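Local coordinates for hypothetical protein MM_2497 (PDB 2I5E) that probably transfers the guanylyl group of GTP to (2S)-2-phospholactate, releasing diphosphate, in the biosynthesis of coenzyme F420, at residues F146-H149 against C150-T154; M35-Q38 against V39-S42; S57-G60 against L61-M64; L23-Q26 against E27-F31. All blocks are in the same frame, centred on the assembly; numbering follows the deposited sequence.

Contact 1: residues F146-H149 against C150-T154; sequences FLTH and CSIAT
Phe146 and Cys150 stand one turn apart on the alpha-helix 145-154 and form a sulfur-aromatic pair. The sulfur hangs over one face of the phenyl ring, 4.2 Å from Cys150 SG to the centroid of Phe146 and 20° off the ring normal, displaced toward CZ. Phe146 holds its ring there through a first torsion near 180° (chi1 170°), and the thiol, small and polarisable, fits over the ring face.

The apolar pairing on another side of the helix joins Thr148 to Ile152: the methyl CG2 of Thr148 meets CD1 of Ile152 at 3.6 Å. CD1 also lies obliquely 4.1 Å from CD2 of His149, an imidazole pinned by Thr126 and the backbone N of Lys140. Cutting Ile152 back to an alanine would probably deprive Thr148 CG2 of this contact and take away one of the neighbours of the imidazole.

Phe146 also reaches across the dimer interface, its ring meeting that of His184 of the second subunit.

Four backbone bonds, each from a residue to the fourth one back, support all of this. The shortest runs from Ile152 N to Thr148 O, 2.7 Å with an N-H...O angle of 162°.

Contact 2: residues M35-Q38 against V39-S42; sequences MLNQ and VISS
Leu36 and Ile40, one turn apart within helix 25-45, make the side-chain contact here, and they cross at a slant. The methyl CD1 of Ile40 comes up against the branch carbon of Leu36, with 3.8 Å between Leu36 CG and Ile40 CD1. The two torsions bring the chains together: Leu36 has CG anti to the backbone N (chi1 -178°), whereas Ile40 carries CG1 anti to its carbonyl carbon (chi1 -63°), which sends CD1 back along the helix toward the preceding turn. Ile40 CG1 thereby also rests 3.5 Å from Leu36 O, so the isoleucine lies against both backbone and side chain of its partner.

Val39 is turned to another side of the helix. Its branch CG2 sits beside the backbone N and approaches Met35 O at 3.4 Å, a compact beta-branched fit against the turn before. Met35, present as selenomethionine, leads its selenium end away from this turn toward Pro99 and a bound PEG molecule, probably from the crystallisation liquor.

Regular helical bonding underlies the packing: Val39 N donates to Met35 O almost straight (173°), and Ile40 N meets Leu36 O at 2.9 Å. Serine suits position 42 because its small hydroxyl fits a buried place and finds an acceptor there in Leu101 O.

Leu36 and Ile40 together press on Ile8 of strand 5-9, anchoring the helix on the central sheet, while Gln38 reaches the start of helix 188-194 through a weak bond to Ala189 N.

Contact 3: residues S57-G60 against L61-M64; sequences SVYG and LEEM
Between strands 50-55 and 68-71 the chain reverses in a type II beta turn from Val58 to Leu61, closed by Leu61 N donating to Val58 O at 2.7 Å. Gly60 takes the third place of the turn with a positive phi of 94°, where a beta carbon would collide with the carbonyl oxygen of Tyr59; hence the glycine. An ST turn may lead into it, with Ser57 OG accepting from Tyr59 N, but this is doubtful because the hydroxyl is modelled too close to a neighbouring atom.

Leu61 turns inward at the exit of the turn. Its CB lies 3.3 Å from Val58 O, and the methyl CD1 reaches back to Ser57 O at 3.8 Å, so the side chain lies alongside the turn's own backbone before entering the core. There it meets Ile53 of strand 50-55, Val69 of strand 68-71 and Leu36 of helix 25-45. Were Leu61 shortened to an alanine, a gap would probably open among these three and weaken the hold of the turn on the core.

Glu62, on the exposed side, folds back over the turn through a bend at chi2 (94°). Its side chain runs alongside that of Tyr59, with the carboxylate and ring planes 81° apart, and OE2 comes obliquely within 4.0 Å of Tyr59 CD1. The phenol itself is tied to Glu29. An acidic residue suits position 62 because the turn presents an amide to it: Gly60 N donates to Glu62 OE2 at 3.1 Å, approaching from above the carboxylate plane.

Contact 4: residues L23-Q26 against E27-F31; sequences LSLQ and EREEF
A capping box formed by Ser24 and Glu27 starts helix 25-45. Ser24, at the N-cap, accepts from Glu27 N through OG at 3.0 Å, and Glu27 reciprocates: its OE2 takes the Ser24 N-H at 2.7 Å, an almost straight bond (169°) arriving on the anti side of the carboxylate. Ser24 OG, set between its backbone N and carbonyl carbon (chi1 70°), faces the first turn and adds a weak bond to the same OE2.

Leu23 slants across Glu27, with 3.5 Å from Leu23 CG to Glu27 CB, so the glutamate's aliphatic part is packed while its carboxylate takes the cap bonds. Arg28 bends back at chi3, placing one guanidinium face over Leu25 CA and its CD 3.1 Å from Ser24 O. Leu25 CD2 lies beside the Glu29 carboxylate, whose OE2 bonds Tyr59. Phe31 CD2 touches Leu23 CD2 loosely, at 4.4 Å, and its ring also packs on helices 175-184 and 188-194.

Serine serves Glu27 N, a first-turn amide without an acceptor in a preceding turn; glutamate serves the Ser24 N-H. Its negative carboxylate would probably also gain from the helix dipole's positive end, and the salt bridge from Glu27 OE1 to Lys196 should further steady its charge.

In the fold
From the N terminus, contact 4 opens helix 25-45 and contact 2 follows on the same helix, their centres about 17 Å apart. Contact 3 then closes a turn in the connection from strand 50-55 to strand 68-71 and folds back on both: Tyr59 OH lies 2.7 Å from Glu29 OE2 in a probable hydrogen bond, and Leu61 CD2 packs 3.8 Å from Leu36 CD2. Contact 1 comes much later, on helix 145-154, across the chain's centre from the other three. The four run in series, none nested or crossed; contacts 2 to 4 belong to helix 25-45 and its surroundings, contact 3 reaching edge strand 68-71, while contact 1 lies by edge strand 160-162 and the dimer interface.

Contact 1: residues F146-H149 against C150-T154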
ATOM      1  N   PHE A 146       5.369  12.883  -3.676  1.00 31.03           N
ATOM      2  CA  PHE A 146       5.343  12.557  -2.241  1.00 31.15           C
ATOM      3  C   PHE A 146       6.585  13.172  -1.561  1.00 33.26           C
ATOM      4  O   PHE A 146       6.444  13.896  -0.599  1.00 35.42           O
ATOM      5  CB  PHE A 146       5.255  11.023  -1.998  1.00 30.19           C
ATOM      6  CG  PHE A 146       5.470  10.626  -0.549  1.00 30.43           C
ATOM      7  CD1 PHE A 146       4.451  10.817   0.391  1.00 30.45           C
ATOM      8  CD2 PHE A 146       6.706  10.131  -0.116  1.00 25.06           C
ATOM      9  CE1 PHE A 146       4.643  10.527   1.713  1.00 24.97           C
ATOM     10  CE2 PHE A 146       6.941   9.855   1.203  1.00 23.17           C
ATOM     11  CZ  PHE A 146       5.955   9.992   2.129  1.00 27.27           C
ATOM     12  N   LEU A 147       7.795  12.811  -2.030  1.00 33.87           N
ATOM     13  CA  LEU A 147       9.081  13.348  -1.491  1.00 32.67           C
ATOM     14  C   LEU A 147       9.096  14.882  -1.608  1.00 32.29           C
ATOM     15  O   LEU A 147       9.418  15.540  -0.674  1.00 33.32           O
ATOM     16  CB  LEU A 147      10.289  12.689  -2.218  1.00 32.26           C
ATOM     17  CG  LEU A 147      10.605  11.180  -1.883  1.00 31.98           C
ATOM     18  CD1 LEU A 147      11.811  10.543  -2.638  1.00 26.85           C
ATOM     19  CD2 LEU A 147      10.821  10.976  -0.381  1.00 30.00           C
ATOM     20  N   THR A 148       8.645  15.439  -2.720  1.00 34.91           N
ATOM     21  CA  THR A 148       8.589  16.872  -2.882  1.00 34.71           C
ATOM     22  C   THR A 148       7.733  17.625  -1.855  1.00 37.33           C
ATOM     23  O   THR A 148       8.149  18.714  -1.378  1.00 39.45           O
ATOM     24  CB  THR A 148       8.142  17.212  -4.254  1.00 35.05           C
ATOM     25  OG1 THR A 148       9.023  16.600  -5.179  1.00 35.82           O
ATOM     26  CG2 THR A 148       8.281  18.755  -4.485  1.00 34.39           C
ATOM     27  N   HIS A 149       6.537  17.093  -1.527  1.00 35.75           N
ATOM     28  CA  HIS A 149       5.633  17.667  -0.504  1.00 33.02           C
ATOM     29  C   HIS A 149       6.107  17.563   0.935  1.00 33.79           C
ATOM     30  O   HIS A 149       5.804  18.438   1.833  1.00 31.75           O
ATOM     31  CB  HIS A 149       4.211  16.989  -0.600  1.00 32.51           C
ATOM     32  CG  HIS A 149       3.464  17.344  -1.848  1.00 28.85           C
ATOM     33  ND1 HIS A 149       2.713  16.429  -2.563  1.00 31.35           N
ATOM     34  CD2 HIS A 149       3.272  18.542  -2.459  1.00 25.92           C
ATOM     35  CE1 HIS A 149       2.195  17.022  -3.630  1.00 32.47           C
ATOM     36  NE2 HIS A 149       2.483  18.310  -3.577  1.00 26.03           N
ATOM     37  N   CYS A 150       6.830  16.489   1.229  1.00 34.21           N
ATOM     38  CA  CYS A 150       7.443  16.432   2.542  1.00 34.87           C
ATOM     39  C   CYS A 150       8.538  17.524   2.605  1.00 36.98           C
ATOM     40  O   CYS A 150       8.749  18.136   3.664  1.00 37.92           O
ATOM     41  CB  CYS A 150       8.120  15.083   2.760  1.00 36.22           C
ATOM     42  SG  CYS A 150       6.995  13.699   2.845  1.00 32.57           S
ATOM     43  N   SER A 151       9.267  17.717   1.526  1.00 39.44           N
ATOM     44  CA  SER A 151      10.417  18.643   1.598  1.00 43.88           C
ATOM     45  C   SER A 151       9.985  20.116   1.385  1.00 43.95           C
ATOM     46  O   SER A 151      10.625  21.039   1.922  1.00 44.64           O
ATOM     47  CB  SER A 151      11.581  18.204   0.680  1.00 44.66           C
ATOM     48  OG  SER A 151      11.624  18.969  -0.500  1.00 50.21           O
ATOM     49  N   ILE A 152       8.898  20.320   0.629  1.00 44.58           N
ATOM     50  CA  ILE A 152       8.146  21.610   0.671  1.00 44.14           C
ATOM     51  C   ILE A 152       7.718  21.897   2.122  1.00 45.12           C
ATOM     52  O   ILE A 152       7.854  23.004   2.572  1.00 45.24           O
ATOM     53  CB  ILE A 152       6.954  21.761  -0.372  1.00 44.30           C
ATOM     54  CG1 ILE A 152       7.433  21.769  -1.822  1.00 43.19           C
ATOM     55  CG2 ILE A 152       6.148  23.109  -0.157  1.00 45.26           C
ATOM     56  CD1 ILE A 152       6.288  21.332  -2.869  1.00 42.16           C
ATOM     57  N   ALA A 153       7.268  20.898   2.880  1.00 45.65           N
ATOM     58  CA  ALA A 153       6.859  21.151   4.219  1.00 46.97           C
ATOM     59  C   ALA A 153       8.047  21.539   5.103  1.00 49.46           C
ATOM     60  O   ALA A 153       7.927  22.398   5.985  1.00 50.31           O
ATOM     61  CB  ALA A 153       6.110  19.932   4.812  1.00 47.17           C
ATOM     62  N   THR A 154       9.206  20.913   4.902  1.00 50.04           N
ATOM     63  CA  THR A 154      10.216  21.082   5.931  1.00 50.59           C
ATOM     64  C   THR A 154      11.005  22.369   5.656  1.00 50.31           C
ATOM     65  O   THR A 154      11.237  23.097   6.613  1.00 50.37           O
ATOM     66  CB  THR A 154      11.155  19.848   6.164  1.00 50.71           C
ATOM     67  OG1 THR A 154      12.091  19.719   5.092  1.00 52.95           O
ATOM     68  CG2 THR A 154      10.392  18.538   6.323  1.00 48.95           C
TER

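Contact 2: residues M35-Q38 against V39-S42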
HETATM    1  N   MSE A  35     -15.835   6.450  -9.403  1.00 32.08           N
HETATM    2  CA  MSE A  35     -14.818   6.670  -8.353  1.00 33.21           C
HETATM    3  C   MSE A  35     -14.973   8.017  -7.732  1.00 33.79           C
HETATM    4  O   MSE A  35     -14.925   8.106  -6.519  1.00 37.07           O
HETATM    5  CB  MSE A  35     -13.411   6.463  -8.867  1.00 32.83           C
HETATM    6  CG  MSE A  35     -13.106   4.978  -9.037  1.00 30.08           C
HETATM    7 SE   MSE A  35     -11.228   4.672  -9.306  1.00 40.84          SE
HETATM    8  CE  MSE A  35     -10.850   5.516 -11.068  1.00 34.91           C
ATOM      9  N   LEU A  36     -15.217   9.064  -8.537  1.00 32.40           N
ATOM     10  CA  LEU A  36     -15.448  10.428  -7.995  1.00 31.61           C
ATOM     11  C   LEU A  36     -16.523  10.448  -6.942  1.00 31.33           C
ATOM     12  O   LEU A  36     -16.385  11.082  -5.860  1.00 30.03           O
ATOM     13  CB  LEU A  36     -15.858  11.415  -9.123  1.00 28.78           C
ATOM     14  CG  LEU A  36     -16.099  12.894  -8.768  1.00 33.33           C
ATOM     15  CD1 LEU A  36     -14.794  13.605  -8.259  1.00 34.02           C
ATOM     16  CD2 LEU A  36     -16.818  13.729  -9.940  1.00 30.65           C
ATOM     17  N   ASN A  37     -17.664   9.860  -7.325  1.00 33.02           N
ATOM     18  CA  ASN A  37     -18.841   9.839  -6.485  1.00 35.75           C
ATOM     19  C   ASN A  37     -18.626   9.178  -5.150  1.00 35.31           C
ATOM     20  O   ASN A  37     -19.250   9.570  -4.174  1.00 37.25           O
ATOM     21  CB  ASN A  37     -20.029   9.190  -7.226  1.00 35.11           C
ATOM     22  CG  ASN A  37     -20.587  10.108  -8.240  1.00 37.05           C
ATOM     23  OD1 ASN A  37     -20.531  11.319  -8.068  1.00 40.20           O
ATOM     24  ND2 ASN A  37     -21.070   9.572  -9.330  1.00 41.58           N
ATOM     25  N   GLN A  38     -17.852   8.103  -5.140  1.00 36.34           N
ATOM     26  CA  GLN A  38     -17.502   7.404  -3.920  1.00 36.57           C
ATOM     27  C   GLN A  38     -16.577   8.253  -2.993  1.00 36.05           C
ATOM     28  O   GLN A  38     -16.758   8.290  -1.763  1.00 35.98           O
ATOM     29  CB  GLN A  38     -16.806   6.097  -4.286  1.00 39.12           C
ATOM     30  CG  GLN A  38     -17.729   4.978  -4.911  1.00 44.08           C
ATOM     31  CD  GLN A  38     -17.211   3.629  -4.566  1.00 49.35           C
ATOM     32  OE1 GLN A  38     -16.533   2.960  -5.361  1.00 52.63           O
ATOM     33  NE2 GLN A  38     -17.452   3.235  -3.325  1.00 50.01           N
ATOM     34  N   VAL A  39     -15.578   8.918  -3.587  1.00 34.65           N
ATOM     35  CA  VAL A  39     -14.770   9.945  -2.820  1.00 33.58           C
ATOM     36  C   VAL A  39     -15.582  11.073  -2.211  1.00 33.13           C
ATOM     37  O   VAL A  39     -15.372  11.351  -1.020  1.00 33.86           O
ATOM     38  CB  VAL A  39     -13.616  10.531  -3.652  1.00 32.84           C
ATOM     39  CG1 VAL A  39     -12.807  11.546  -2.865  1.00 31.63           C
ATOM     40  CG2 VAL A  39     -12.800   9.386  -4.224  1.00 28.31           C
ATOM     41  N   ILE A  40     -16.493  11.691  -2.981  1.00 32.35           N
ATOM     42  CA  ILE A  40     -17.354  12.718  -2.435  1.00 33.01           C
ATOM     43  C   ILE A  40     -18.253  12.113  -1.328  1.00 34.21           C
ATOM     44  O   ILE A  40     -18.392  12.675  -0.258  1.00 34.39           O
ATOM     45  CB  ILE A  40     -18.308  13.396  -3.482  1.00 33.41           C
ATOM     46  CG1 ILE A  40     -17.545  14.136  -4.577  1.00 35.59           C
ATOM     47  CG2 ILE A  40     -19.280  14.314  -2.754  1.00 34.62           C
ATOM     48  CD1 ILE A  40     -18.315  14.240  -5.937  1.00 32.73           C
ATOM     49  N   SER A  41     -18.780  10.935  -1.540  1.00 36.32           N
ATOM     50  CA  SER A  41     -19.503  10.299  -0.420  1.00 39.01           C
ATOM     51  C   SER A  41     -18.621  10.043   0.825  1.00 38.79           C
ATOM     52  O   SER A  41     -19.077  10.194   1.996  1.00 38.52           O
ATOM     53  CB  SER A  41     -20.132   9.011  -0.893  1.00 37.84           C
ATOM     54  OG  SER A  41     -20.824   8.460   0.239  1.00 49.24           O
ATOM     55  N   SER A  42     -17.338   9.678   0.637  1.00 38.02           N
ATOM     56  CA  SER A  42     -16.518   9.571   1.865  1.00 36.05           C
ATOM     57  C   SER A  42     -16.256  10.871   2.584  1.00 36.15           C
ATOM     58  O   SER A  42     -16.176  10.897   3.837  1.00 36.81           O
ATOM     59  CB  SER A  42     -15.228   8.822   1.663  1.00 36.36           C
ATOM     60  OG  SER A  42     -15.531   7.501   1.457  1.00 35.65           O
TER

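Contact 3: residues S57-G60 against L61-M64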
ATOM      1  N   SER A  57     -13.498  21.758 -17.139  1.00 46.22           N
ATOM      2  CA  SER A  57     -14.811  21.862 -17.789  1.00 45.98           C
ATOM      3  C   SER A  57     -15.924  21.249 -16.965  1.00 47.01           C
ATOM      4  O   SER A  57     -15.703  20.337 -16.121  1.00 47.77           O
ATOM      5  CB  SER A  57     -14.801  21.123 -19.143  1.00 46.91           C
ATOM      6  OG  SER A  57     -15.494  19.903 -19.080  1.00 45.93           O
ATOM      7  N   VAL A  58     -17.134  21.688 -17.257  1.00 45.51           N
ATOM      8  CA  VAL A  58     -18.365  21.120 -16.777  1.00 45.51           C
ATOM      9  C   VAL A  58     -18.677  19.676 -17.160  1.00 44.85           C
ATOM     10  O   VAL A  58     -19.519  19.031 -16.586  1.00 45.46           O
ATOM     11  CB  VAL A  58     -19.528  21.977 -17.256  1.00 47.28           C
ATOM     12  CG1 VAL A  58     -19.918  22.955 -16.217  1.00 47.57           C
ATOM     13  CG2 VAL A  58     -19.180  22.673 -18.531  1.00 48.56           C
ATOM     14  N   TYR A  59     -18.007  19.192 -18.164  1.00 44.75           N
ATOM     15  CA  TYR A  59     -18.215  17.877 -18.703  1.00 46.08           C
ATOM     16  C   TYR A  59     -18.198  16.811 -17.598  1.00 46.55           C
ATOM     17  O   TYR A  59     -17.164  16.580 -16.935  1.00 44.95           O
ATOM     18  CB  TYR A  59     -17.103  17.583 -19.740  1.00 47.21           C
ATOM     19  CG  TYR A  59     -17.262  16.228 -20.380  1.00 49.88           C
ATOM     20  CD1 TYR A  59     -18.258  15.993 -21.308  1.00 51.20           C
ATOM     21  CD2 TYR A  59     -16.425  15.169 -20.037  1.00 52.73           C
ATOM     22  CE1 TYR A  59     -18.436  14.735 -21.886  1.00 52.16           C
ATOM     23  CE2 TYR A  59     -16.598  13.906 -20.619  1.00 53.74           C
ATOM     24  CZ  TYR A  59     -17.600  13.706 -21.546  1.00 51.50           C
ATOM     25  OH  TYR A  59     -17.768  12.481 -22.153  1.00 52.87           O
ATOM     26  N   GLY A  60     -19.349  16.184 -17.385  1.00 47.01           N
ATOM     27  CA  GLY A  60     -19.462  15.064 -16.430  1.00 48.04           C
ATOM     28  C   GLY A  60     -19.915  15.596 -15.095  1.00 49.13           C
ATOM     29  O   GLY A  60     -20.127  14.856 -14.141  1.00 48.30           O
ATOM     30  N   LEU A  61     -20.055  16.916 -15.040  1.00 50.85           N
ATOM     31  CA  LEU A  61     -20.399  17.590 -13.799  1.00 52.11           C
ATOM     32  C   LEU A  61     -21.668  18.448 -13.984  1.00 55.14           C
ATOM     33  O   LEU A  61     -22.070  19.240 -13.077  1.00 55.42           O
ATOM     34  CB  LEU A  61     -19.203  18.439 -13.366  1.00 50.47           C
ATOM     35  CG  LEU A  61     -17.945  17.647 -13.006  1.00 44.24           C
ATOM     36  CD1 LEU A  61     -16.819  18.585 -12.976  1.00 39.52           C
ATOM     37  CD2 LEU A  61     -18.099  16.892 -11.711  1.00 37.54           C
ATOM     38  N   GLU A  62     -22.297  18.266 -15.158  1.00 57.97           N
ATOM     39  CA  GLU A  62     -23.467  19.087 -15.596  1.00 59.30           C
ATOM     40  C   GLU A  62     -24.574  19.078 -14.530  1.00 59.47           C
ATOM     41  O   GLU A  62     -25.143  20.122 -14.227  1.00 59.53           O
ATOM     42  CB  GLU A  62     -23.991  18.624 -16.965  1.00 58.56           C
ATOM     43  CG  GLU A  62     -22.953  18.660 -18.119  1.00 59.72           C
ATOM     44  CD  GLU A  62     -22.238  17.308 -18.339  1.00 61.48           C
ATOM     45  OE1 GLU A  62     -22.411  16.344 -17.537  1.00 56.65           O
ATOM     46  OE2 GLU A  62     -21.473  17.202 -19.341  1.00 65.57           O
ATOM     47  N   GLU A  63     -24.863  17.888 -13.995  1.00 60.70           N
ATOM     48  CA  GLU A  63     -25.713  17.676 -12.807  1.00 61.70           C
ATOM     49  C   GLU A  63     -24.771  17.256 -11.707  1.00 62.14           C
ATOM     50  O   GLU A  63     -23.971  16.312 -11.890  1.00 63.25           O
ATOM     51  CB  GLU A  63     -26.675  16.504 -12.999  1.00 62.23           C
ATOM     52  CG  GLU A  63     -26.968  16.145 -14.444  1.00 66.15           C
ATOM     53  CD  GLU A  63     -28.309  15.427 -14.629  1.00 69.64           C
ATOM     54  OE1 GLU A  63     -29.372  15.967 -14.208  1.00 69.95           O
ATOM     55  OE2 GLU A  63     -28.275  14.326 -15.234  1.00 70.00           O
HETATM   56  N   MSE A  64     -24.834  17.929 -10.575  1.00 61.49           N
HETATM   57  CA  MSE A  64     -23.827  17.709  -9.534  1.00 61.39           C
HETATM   58  C   MSE A  64     -24.172  18.603  -8.405  1.00 60.85           C
HETATM   59  O   MSE A  64     -23.965  19.806  -8.480  1.00 62.29           O
HETATM   60  CB  MSE A  64     -22.378  18.004  -9.996  1.00 61.38           C
HETATM   61  CG  MSE A  64     -21.317  17.968  -8.843  1.00 60.00           C
HETATM   62 SE   MSE A  64     -21.025  16.306  -7.768  0.70 54.89          SE
HETATM   63  CE  MSE A  64     -22.460  15.008  -8.204  1.00 63.77           C
TER

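Contact 4: residues L23-Q26 against E27-F31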
ATOM      1  N   LEU A  23      -9.390  -1.257 -20.608  1.00 40.45           N
ATOM      2  CA  LEU A  23     -10.664  -0.574 -20.736  1.00 40.44           C
ATOM      3  C   LEU A  23     -10.724   0.354 -21.978  1.00 41.05           C
ATOM      4  O   LEU A  23      -9.719   0.836 -22.454  1.00 39.01           O
ATOM      5  CB  LEU A  23     -10.893   0.236 -19.469  1.00 41.38           C
ATOM      6  CG  LEU A  23     -11.914  -0.052 -18.375  1.00 41.14           C
ATOM      7  CD1 LEU A  23     -12.392  -1.449 -18.256  1.00 38.73           C
ATOM      8  CD2 LEU A  23     -11.450   0.458 -17.078  1.00 40.67           C
ATOM      9  N   SER A  24     -11.920   0.602 -22.477  1.00 41.15           N
ATOM     10  CA  SER A  24     -12.141   1.614 -23.486  1.00 43.58           C
ATOM     11  C   SER A  24     -12.119   3.049 -22.997  1.00 45.03           C
ATOM     12  O   SER A  24     -12.168   3.303 -21.837  1.00 44.57           O
ATOM     13  CB  SER A  24     -13.420   1.344 -24.280  1.00 44.76           C
ATOM     14  OG  SER A  24     -14.576   1.541 -23.525  1.00 40.89           O
ATOM     15  N   LEU A  25     -12.078   3.990 -23.917  1.00 47.53           N
ATOM     16  CA  LEU A  25     -12.505   5.330 -23.618  1.00 47.20           C
ATOM     17  C   LEU A  25     -13.787   5.313 -22.862  1.00 46.61           C
ATOM     18  O   LEU A  25     -13.832   5.729 -21.751  1.00 46.36           O
ATOM     19  CB  LEU A  25     -12.680   6.148 -24.872  1.00 47.04           C
ATOM     20  CG  LEU A  25     -12.951   7.637 -24.698  1.00 50.84           C
ATOM     21  CD1 LEU A  25     -12.512   8.419 -25.910  1.00 52.35           C
ATOM     22  CD2 LEU A  25     -14.414   7.962 -24.367  1.00 49.15           C
ATOM     23  N   GLN A  26     -14.854   4.867 -23.464  1.00 44.55           N
ATOM     24  CA  GLN A  26     -16.097   5.018 -22.751  1.00 45.56           C
ATOM     25  C   GLN A  26     -16.020   4.419 -21.374  1.00 44.06           C
ATOM     26  O   GLN A  26     -16.639   4.981 -20.436  1.00 44.92           O
ATOM     27  CB  GLN A  26     -17.304   4.340 -23.408  1.00 46.25           C
ATOM     28  CG  GLN A  26     -17.504   4.478 -24.904  1.00 51.05           C
ATOM     29  CD  GLN A  26     -18.628   3.552 -25.345  1.00 49.22           C
ATOM     30  OE1 GLN A  26     -19.700   4.014 -25.767  1.00 58.10           O
ATOM     31  NE2 GLN A  26     -18.417   2.235 -25.179  1.00 53.59           N
ATOM     32  N   GLU A  27     -15.334   3.260 -21.234  1.00 42.32           N
ATOM     33  CA  GLU A  27     -15.304   2.579 -19.904  1.00 41.54           C
ATOM     34  C   GLU A  27     -14.546   3.409 -18.867  1.00 38.89           C
ATOM     35  O   GLU A  27     -15.019   3.594 -17.766  1.00 37.43           O
ATOM     36  CB  GLU A  27     -14.742   1.170 -19.997  1.00 40.51           C
ATOM     37  CG  GLU A  27     -15.708   0.254 -20.670  1.00 44.88           C
ATOM     38  CD  GLU A  27     -15.073  -1.026 -21.173  1.00 46.17           C
ATOM     39  OE1 GLU A  27     -15.862  -1.976 -21.231  1.00 43.10           O
ATOM     40  OE2 GLU A  27     -13.837  -1.080 -21.531  1.00 45.87           O
ATOM     41  N   ARG A  28     -13.363   3.891 -19.273  1.00 37.53           N
ATOM     42  CA  ARG A  28     -12.577   4.790 -18.477  1.00 36.93           C
ATOM     43  C   ARG A  28     -13.389   5.933 -17.925  1.00 37.06           C
ATOM     44  O   ARG A  28     -13.344   6.202 -16.766  1.00 38.80           O
ATOM     45  CB  ARG A  28     -11.402   5.282 -19.303  1.00 34.86           C
ATOM     46  CG  ARG A  28     -10.367   4.182 -19.422  1.00 40.79           C
ATOM     47  CD  ARG A  28      -9.510   4.357 -20.739  1.00 42.58           C
ATOM     48  NE  ARG A  28      -9.097   5.768 -20.872  1.00 50.60           N
ATOM     49  CZ  ARG A  28      -8.574   6.353 -21.962  1.00 50.82           C
ATOM     50  NH1 ARG A  28      -8.395   5.658 -23.100  1.00 48.25           N
ATOM     51  NH2 ARG A  28      -8.243   7.659 -21.902  1.00 46.38           N
ATOM     52  N   GLU A  29     -14.151   6.634 -18.765  1.00 38.31           N
ATOM     53  CA  GLU A  29     -14.825   7.819 -18.317  1.00 38.36           C
ATOM     54  C   GLU A  29     -15.906   7.396 -17.344  1.00 38.17           C
ATOM     55  O   GLU A  29     -16.121   8.044 -16.329  1.00 37.95           O
ATOM     56  CB  GLU A  29     -15.457   8.564 -19.510  1.00 39.24           C
ATOM     57  CG  GLU A  29     -14.464   9.056 -20.504  1.00 42.42           C
ATOM     58  CD  GLU A  29     -15.009  10.195 -21.311  1.00 42.70           C
ATOM     59  OE1 GLU A  29     -14.170  10.837 -21.920  1.00 39.14           O
ATOM     60  OE2 GLU A  29     -16.246  10.464 -21.306  1.00 43.40           O
ATOM     61  N   GLU A  30     -16.617   6.318 -17.631  1.00 39.50           N
ATOM     62  CA  GLU A  30     -17.649   5.859 -16.640  1.00 40.67           C
ATOM     63  C   GLU A  30     -17.083   5.435 -15.262  1.00 37.85           C
ATOM     64  O   GLU A  30     -17.607   5.809 -14.240  1.00 38.54           O
ATOM     65  CB  GLU A  30     -18.488   4.728 -17.222  1.00 41.34           C
ATOM     66  CG  GLU A  30     -19.918   5.178 -17.408  1.00 50.65           C
ATOM     67  CD  GLU A  30     -20.847   4.803 -16.275  1.00 58.02           C
ATOM     68  OE1 GLU A  30     -20.814   5.458 -15.178  1.00 54.92           O
ATOM     69  OE2 GLU A  30     -21.658   3.846 -16.554  1.00 63.57           O
ATOM     70  N   PHE A  31     -16.027   4.630 -15.282  1.00 36.84           N
ATOM     71  CA  PHE A  31     -15.332   4.191 -14.111  1.00 36.23           C
ATOM     72  C   PHE A  31     -14.973   5.413 -13.246  1.00 36.76           C
ATOM     73  O   PHE A  31     -15.430   5.569 -12.158  1.00 37.50           O
ATOM     74  CB  PHE A  31     -14.063   3.444 -14.566  1.00 36.80           C
ATOM     75  CG  PHE A  31     -13.326   2.788 -13.457  1.00 34.69           C
ATOM     76  CD1 PHE A  31     -14.028   2.099 -12.461  1.00 33.07           C
ATOM     77  CD2 PHE A  31     -11.940   2.853 -13.390  1.00 34.65           C
ATOM     78  CE1 PHE A  31     -13.396   1.525 -11.439  1.00 32.81           C
ATOM     79  CE2 PHE A  31     -11.263   2.238 -12.348  1.00 32.32           C
ATOM     80  CZ  PHE A  31     -11.986   1.557 -11.389  1.00 33.83           C
TER